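Local coordinates for probable Zn binding protein (Lactobacillus acidophilus, PDB 3Q69) that is a putative mucus-binding protein, represented here by its MucBP domain, and probably contributes to attachment of the bacterium to mucus, at residues I5-V10 and K88-K93. Numbering follows the deposited sequence.
Sequences IKRTQV and KNFLDK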
loop_
_atom_site.group_PDB
_atom_site.type_symbol
_atom_site.label_atom_id
_atom_site.label_comp_id
_atom_site.label_asym_id
_atom_site.label_seq_id
_atom_site.Cartn_x
_atom_site.Cartn_y
_atom_site.Cartn_z
ATOM N N ILE A 5 23.461 5.834 1.926
ATOM C CA ILE A 5 22.284 6.682 2.077
ATOM C C ILE A 5 21.090 5.772 1.778
ATOM O O ILE A 5 21.265 4.649 1.290
ATOM C CB ILE A 5 22.302 7.896 1.094
ATOM C CG1 ILE A 5 22.495 7.403 -0.343
ATOM C CG2 ILE A 5 23.393 8.894 1.495
ATOM C CD1 ILE A 5 22.287 8.471 -1.418
ATOM N N LYS A 6 19.886 6.233 2.084
ATOM C CA LYS A 6 18.714 5.414 1.840
ATOM C C LYS A 6 17.477 6.275 1.717
ATOM O O LYS A 6 17.478 7.456 2.098
ATOM C CB LYS A 6 18.539 4.391 2.973
ATOM C CG LYS A 6 18.134 4.996 4.326
ATOM C CD LYS A 6 18.286 3.991 5.461
ATOM C CE LYS A 6 17.993 4.641 6.783
ATOM N NZ LYS A 6 16.624 5.228 6.822
ATOM N N ARG A 7 16.435 5.704 1.124
ATOM C CA ARG A 7 15.180 6.426 0.969
ATOM C C ARG A 7 14.035 5.439 1.151
ATOM O O ARG A 7 14.143 4.268 0.794
ATOM C CB ARG A 7 15.105 7.132 -0.402
ATOM C CG ARG A 7 15.315 6.230 -1.614
ATOM C CD ARG A 7 15.113 6.996 -2.912
ATOM N NE ARG A 7 15.499 6.223 -4.082
ATOM C CZ ARG A 7 15.357 6.631 -5.340
ATOM N NH1 ARG A 7 15.734 5.838 -6.335
ATOM N NH2 ARG A 7 14.866 7.826 -5.611
ATOM N N THR A 8 12.938 5.927 1.721
ATOM C CA THR A 8 11.777 5.095 1.998
ATOM C C THR A 8 10.469 5.570 1.382
ATOM O O THR A 8 10.158 6.749 1.359
ATOM C CB THR A 8 11.563 4.976 3.508
ATOM O OG1 THR A 8 12.740 4.426 4.115
ATOM C CG2 THR A 8 10.367 4.074 3.809
ATOM N N GLN A 9 9.713 4.614 0.875
ATOM C CA GLN A 9 8.413 4.851 0.284
ATOM C C GLN A 9 7.464 3.967 1.079
ATOM O O GLN A 9 7.734 2.792 1.283
ATOM C CB GLN A 9 8.406 4.425 -1.189
ATOM C CG GLN A 9 7.012 4.390 -1.838
ATOM C CD GLN A 9 6.354 5.765 -1.934
ATOM O OE1 GLN A 9 6.813 6.649 -2.678
ATOM N NE2 GLN A 9 5.269 5.950 -1.174
ATOM N N VAL A 10 6.365 4.543 1.549
ATOM C CA VAL A 10 5.375 3.799 2.303
ATOM C C VAL A 10 4.068 3.787 1.526
ATOM O O VAL A 10 3.561 4.842 1.179
ATOM C CB VAL A 10 5.125 4.451 3.685
ATOM C CG1 VAL A 10 4.202 3.581 4.516
ATOM C CG2 VAL A 10 6.453 4.687 4.402
ATOM N N LYS A 88 13.324 4.250 -10.560
ATOM C CA LYS A 88 12.893 5.291 -11.502
ATOM C C LYS A 88 11.610 6.031 -11.177
ATOM O O LYS A 88 11.377 7.118 -11.701
ATOM C CB LYS A 88 12.759 4.725 -12.922
ATOM C CG LYS A 88 14.047 4.797 -13.753
ATOM C CD LYS A 88 14.851 3.504 -13.658
ATOM C CE LYS A 88 14.204 2.383 -14.482
ATOM N NZ LYS A 88 15.132 1.238 -14.639
ATOM N N ASN A 89 10.772 5.451 -10.332
ATOM C CA ASN A 89 9.509 6.085 -9.974
ATOM C C ASN A 89 9.356 5.954 -8.465
ATOM O O ASN A 89 8.243 5.798 -7.945
ATOM C CB ASN A 89 8.346 5.378 -10.692
ATOM C CG ASN A 89 8.597 5.197 -12.194
ATOM O OD1 ASN A 89 8.657 6.168 -12.951
ATOM N ND2 ASN A 89 8.751 3.947 -12.623
ATOM N N PHE A 90 10.479 6.048 -7.762
ATOM C CA PHE A 90 10.458 5.891 -6.311
ATOM C C PHE A 90 9.539 6.859 -5.570
ATOM O O PHE A 90 8.796 6.461 -4.664
ATOM C CB PHE A 90 11.875 6.009 -5.736
ATOM C CG PHE A 90 11.989 5.495 -4.331
ATOM C CD1 PHE A 90 11.621 6.298 -3.246
ATOM C CD2 PHE A 90 12.419 4.196 -4.094
ATOM C CE1 PHE A 90 11.665 5.811 -1.955
ATOM C CE2 PHE A 90 12.467 3.685 -2.783
ATOM C CZ PHE A 90 12.092 4.499 -1.717
ATOM N N LEU A 91 9.565 8.125 -5.975
ATOM C CA LEU A 91 8.776 9.166 -5.306
ATOM C C LEU A 91 7.308 9.282 -5.705
ATOM O O LEU A 91 6.708 10.346 -5.531
ATOM C CB LEU A 91 9.432 10.540 -5.522
ATOM C CG LEU A 91 10.901 10.715 -5.137
ATOM C CD1 LEU A 91 11.507 11.875 -5.922
ATOM C CD2 LEU A 91 11.013 10.957 -3.632
ATOM N N ASP A 92 6.719 8.214 -6.231
ATOM C CA ASP A 92 5.323 8.276 -6.645
ATOM C C ASP A 92 4.369 7.487 -5.751
ATOM O O ASP A 92 4.481 6.279 -5.621
ATOM C CB ASP A 92 5.199 7.801 -8.091
ATOM C CG ASP A 92 5.949 8.700 -9.066
ATOM O OD1 ASP A 92 5.671 9.914 -9.094
ATOM O OD2 ASP A 92 6.815 8.195 -9.810
ATOM N N LYS A 93 3.420 8.194 -5.147
ATOM C CA LYS A 93 2.424 7.605 -4.248
ATOM C C LYS A 93 1.585 6.548 -4.965
ATOM O O LYS A 93 1.177 6.749 -6.107
ATOM C CB LYS A 93 1.505 8.709 -3.703
ATOM C CG LYS A 93 2.209 9.795 -2.906
ATOM C CD LYS A 93 1.221 10.852 -2.423
ATOM C CE LYS A 93 1.833 11.763 -1.355
ATOM N NZ LYS A 93 2.447 10.955 -0.255
#
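Phe90 reaches from the loop between strands 77-86 and 96-104 to residues 5-10 of strand 2-19, where its ring is packed between the side chains of Arg7 and Gln9. The main interaction is a parallel guanidinium-aromatic stack of Arg7 on Phe90, offset toward CB, with planes 5° apart and centres 4.4 Å apart. The two side chains lie antiparallel, which puts the guanidinium over the ring's root, with Arg7 NH2 3.5 Å from Phe90 CB, while the aliphatic part of Arg7 covers the ring further out. There Arg7 CD makes a CH-pi contact over the face, 3.7 Å from the ring centroid. An extended chain from CG to NE lets Arg7 follow the ring in this way.

The remaining contacts are mostly van der Waals. The far end of the ring abuts the strand backbone, Phe90 CZ lying 3.3 Å from Arg7 O, and the Thr8 backbone meets the ring edge. Gln9 CB touches Phe90 CE1 at 3.6 Å. A bend at chi2 (65°) swings the Gln9 amide toward the turn. As modelled, Gln9 OE1 comes within 2.8 Å of Phe90 O, an acceptor-acceptor approach that should be unfavourable, while Gln9 NE2 hydrogen-bonds to Val10 O (3.1 Å) from above the carbonyl plane.

Arg7 is also fixed from outside: NH1 hydrogen-bonds to Gln37 OE1 on strand 27-42, and Trp50 adds a cation-pi contact. Val85 of strand 77-86 touches both Phe90 and Gln9. This Muc B2-like domain thus docks the type I turn Asn89-Asp92 onto its long first strand by burying one aromatic ring; stacking and dispersion probably carry the contact, despite the close oxygen pair.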